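Local atomic coordinates of glutathione S-transferase (Acinetobacter baumannii, PDB entry 4MP4), a protein that probably catalyses the conjugation of glutathione to electrophilic substrates. Residues G161-V166 with W196-V201. Sequence-based numbering, arbitrary orientation.
Sequences GSWSIV and WQRPSV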
ATOM      1  N   GLY A 161      -4.477  -7.622  20.443  1.00 32.80           N
ATOM      2  CA  GLY A 161      -4.896  -7.374  21.814  1.00 30.83           C
ATOM      3  C   GLY A 161      -6.247  -6.696  21.826  1.00 32.93           C
ATOM      4  O   GLY A 161      -7.295  -7.340  21.947  1.00 36.37           O
ATOM      5  N   SER A 162      -6.224  -5.381  21.671  1.00 31.82           N
ATOM      6  CA  SER A 162      -7.454  -4.624  21.525  1.00 28.79           C
ATOM      7  C   SER A 162      -7.714  -4.308  20.061  1.00 25.38           C
ATOM      8  O   SER A 162      -6.858  -4.487  19.203  1.00 31.76           O
ATOM      9  CB  SER A 162      -7.399  -3.339  22.357  1.00 32.82           C
ATOM     10  OG  SER A 162      -6.261  -2.566  22.040  1.00 31.23           O
ATOM     11  N   TRP A 163      -8.913  -3.836  19.785  1.00 26.21           N
ATOM     12  CA  TRP A 163      -9.318  -3.529  18.434  1.00 22.96           C
ATOM     13  C   TRP A 163      -8.360  -2.569  17.708  1.00 26.44           C
ATOM     14  O   TRP A 163      -7.865  -1.612  18.290  1.00 30.11           O
ATOM     15  CB  TRP A 163     -10.726  -2.944  18.460  1.00 16.23           C
ATOM     16  CG  TRP A 163     -11.241  -2.716  17.090  1.00 27.77           C
ATOM     17  CD1 TRP A 163     -11.919  -3.614  16.308  1.00 18.47           C
ATOM     18  CD2 TRP A 163     -11.103  -1.528  16.310  1.00 23.30           C
ATOM     19  NE1 TRP A 163     -12.219  -3.049  15.099  1.00 22.73           N
ATOM     20  CE2 TRP A 163     -11.724  -1.769  15.064  1.00 24.18           C
ATOM     21  CE3 TRP A 163     -10.505  -0.283  16.535  1.00 18.81           C
ATOM     22  CZ2 TRP A 163     -11.779  -0.818  14.050  1.00 23.52           C
ATOM     23  CZ3 TRP A 163     -10.559   0.672  15.525  1.00 22.50           C
ATOM     24  CH2 TRP A 163     -11.193   0.396  14.299  1.00 28.83           C
ATOM     25  N   SER A 164      -8.093  -2.844  16.437  1.00 28.26           N
ATOM     26  CA  SER A 164      -7.443  -1.875  15.558  1.00 20.20           C
ATOM     27  C   SER A 164      -8.123  -1.883  14.200  1.00 17.59           C
ATOM     28  O   SER A 164      -8.856  -2.822  13.870  1.00 19.07           O
ATOM     29  CB  SER A 164      -5.959  -2.181  15.390  1.00 20.45           C
ATOM     30  OG  SER A 164      -5.765  -3.516  14.993  1.00 18.90           O
ATOM     31  N   ILE A 165      -7.877  -0.847  13.406  1.00 12.99           N
ATOM     32  CA  ILE A 165      -8.537  -0.719  12.102  1.00  9.93           C
ATOM     33  C   ILE A 165      -8.287  -1.972  11.226  1.00 18.03           C
ATOM     34  O   ILE A 165      -9.057  -2.268  10.303  1.00 18.22           O
ATOM     35  CB  ILE A 165      -8.087   0.586  11.384  1.00 13.43           C
ATOM     36  CG1 ILE A 165      -8.987   0.930  10.191  1.00 16.14           C
ATOM     37  CG2 ILE A 165      -6.644   0.499  10.969  1.00  9.45           C
ATOM     38  CD1 ILE A 165     -10.427   1.195  10.569  1.00  9.22           C
ATOM     39  N   VAL A 166      -7.234  -2.726  11.544  1.00 10.08           N
ATOM     40  CA  VAL A 166      -6.871  -3.881  10.742  1.00 18.88           C
ATOM     41  C   VAL A 166      -7.849  -5.032  11.010  1.00 18.76           C
ATOM     42  O   VAL A 166      -8.034  -5.919  10.158  1.00 12.08           O
ATOM     43  CB  VAL A 166      -5.386  -4.315  10.957  1.00 10.53           C
ATOM     44  CG1 VAL A 166      -5.014  -5.428   9.996  1.00 10.71           C
ATOM     45  CG2 VAL A 166      -4.451  -3.153  10.738  1.00 10.26           C
ATOM     46  N   TRP A 196     -17.858  -7.699  12.417  1.00 21.33           N
ATOM     47  CA  TRP A 196     -18.914  -7.062  11.632  1.00 21.50           C
ATOM     48  C   TRP A 196     -19.951  -6.369  12.524  1.00 20.21           C
ATOM     49  O   TRP A 196     -20.661  -5.473  12.072  1.00 20.08           O
ATOM     50  CB  TRP A 196     -19.592  -8.105  10.722  1.00 11.99           C
ATOM     51  CG  TRP A 196     -19.898  -7.608   9.351  1.00 23.14           C
ATOM     52  CD1 TRP A 196     -21.129  -7.533   8.758  1.00 19.94           C
ATOM     53  CD2 TRP A 196     -18.956  -7.102   8.390  1.00 17.12           C
ATOM     54  NE1 TRP A 196     -21.010  -7.012   7.487  1.00 22.94           N
ATOM     55  CE2 TRP A 196     -19.680  -6.741   7.233  1.00 15.97           C
ATOM     56  CE3 TRP A 196     -17.564  -6.915   8.394  1.00 16.54           C
ATOM     57  CZ2 TRP A 196     -19.073  -6.212   6.093  1.00 12.98           C
ATOM     58  CZ3 TRP A 196     -16.953  -6.387   7.248  1.00 15.57           C
ATOM     59  CH2 TRP A 196     -17.709  -6.033   6.126  1.00  8.80           C
ATOM     60  N   GLN A 197     -20.031  -6.791  13.786  1.00 21.35           N
ATOM     61  CA  GLN A 197     -21.021  -6.258  14.724  1.00 24.30           C
ATOM     62  C   GLN A 197     -20.476  -5.068  15.485  1.00 21.77           C
ATOM     63  O   GLN A 197     -21.175  -4.467  16.284  1.00 28.57           O
ATOM     64  CB  GLN A 197     -21.482  -7.338  15.716  1.00 26.67           C
ATOM     65  CG  GLN A 197     -22.225  -8.482  15.057  1.00 38.62           C
ATOM     66  CD  GLN A 197     -23.553  -8.048  14.451  1.00 54.12           C
ATOM     67  OE1 GLN A 197     -24.261  -7.199  15.014  1.00 59.98           O
ATOM     68  NE2 GLN A 197     -23.903  -8.633  13.300  1.00 51.87           N
ATOM     69  N   ARG A 198     -19.213  -4.742  15.242  1.00 25.74           N
ATOM     70  CA  ARG A 198     -18.630  -3.505  15.743  1.00 27.69           C
ATOM     71  C   ARG A 198     -19.539  -2.358  15.279  1.00 27.00           C
ATOM     72  O   ARG A 198     -19.944  -2.332  14.120  1.00 29.58           O
ATOM     73  CB  ARG A 198     -17.216  -3.355  15.175  1.00 29.28           C
ATOM     74  CG  ARG A 198     -16.423  -2.172  15.678  1.00 29.02           C
ATOM     75  CD  ARG A 198     -15.492  -2.586  16.796  1.00 26.09           C
ATOM     76  NE  ARG A 198     -14.730  -1.445  17.282  1.00 36.49           N
ATOM     77  CZ  ARG A 198     -14.085  -1.416  18.444  1.00 34.99           C
ATOM     78  NH1 ARG A 198     -14.100  -2.477  19.242  1.00 24.98           N
ATOM     79  NH2 ARG A 198     -13.420  -0.326  18.801  1.00 29.91           N
ATOM     80  N   PRO A 199     -19.904  -1.444  16.196  1.00 20.41           N
ATOM     81  CA  PRO A 199     -20.816  -0.334  15.904  1.00 26.27           C
ATOM     82  C   PRO A 199     -20.410   0.551  14.722  1.00 25.96           C
ATOM     83  O   PRO A 199     -21.287   0.932  13.940  1.00 25.20           O
ATOM     84  CB  PRO A 199     -20.820   0.474  17.217  1.00 16.49           C
ATOM     85  CG  PRO A 199     -20.572  -0.546  18.256  1.00 16.45           C
ATOM     86  CD  PRO A 199     -19.619  -1.543  17.641  1.00 26.39           C
ATOM     87  N   SER A 200     -19.126   0.879  14.601  1.00 14.64           N
ATOM     88  CA  SER A 200     -18.655   1.708  13.500  1.00 14.58           C
ATOM     89  C   SER A 200     -18.943   1.025  12.170  1.00 25.85           C
ATOM     90  O   SER A 200     -19.258   1.681  11.172  1.00 20.99           O
ATOM     91  CB  SER A 200     -17.150   1.941  13.626  1.00 16.73           C
ATOM     92  OG  SER A 200     -16.470   0.700  13.689  1.00 14.73           O
ATOM     93  N   VAL A 201     -18.828  -0.299  12.163  1.00 13.16           N
ATOM     94  CA  VAL A 201     -19.058  -1.082  10.968  1.00 20.95           C
ATOM     95  C   VAL A 201     -20.563  -1.118  10.716  1.00 17.95           C
ATOM     96  O   VAL A 201     -21.045  -0.873   9.616  1.00 17.68           O
ATOM     97  CB  VAL A 201     -18.456  -2.513  11.108  1.00 11.97           C
ATOM     98  CG1 VAL A 201     -18.872  -3.408   9.921  1.00 11.78           C
ATOM     99  CG2 VAL A 201     -16.936  -2.438  11.217  1.00 11.57           C
TER
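Trp-163, in the loop that leads into helix 165-178, receives the side chain of Arg-198, the N-cap residue of helix 199-215, on one face of its indole. With CG anti to the backbone N (chi1 -175°), the indole turns that face to Arg-198. The guanidinium of Arg-198 lies flat against it, the two planes 5° apart. CZ of Arg-198 sits 3.4 Å from CG of Trp-163 and 3.6 Å from the centroid of its five-membered ring, a cation-pi stack over the pyrrole half. NH2 of Arg-198 lies on the same face, 3.6 Å from CD2 of Trp-163 and close to CE3. CD of Arg-198 adds a CH-pi contact, 3.9 Å from the same centroid; a bend at chi2 (98°), followed by an extended chi3, brings CD and the guanidinium over the indole. On the opposite face of the indole, the backbone N of Ile-165 lies 3.6 Å above the plane, near the rim.

Tryptophan offers a broad, electron-rich surface, and arginine a flat cation whose N-H groups can bond outward while its face stacks. NH2 of Arg-198 forms a salt bridge with OE2 of Glu-30, whose OE1 accepts a hydrogen bond from Ser-200 OG. The stack thus joins two helix starts of the all-helical C-terminal domain, while Glu-30 ties the start of helix 199-215 to helix 19-30 of the thioredoxin-like domain and probably balances the arginine's charge.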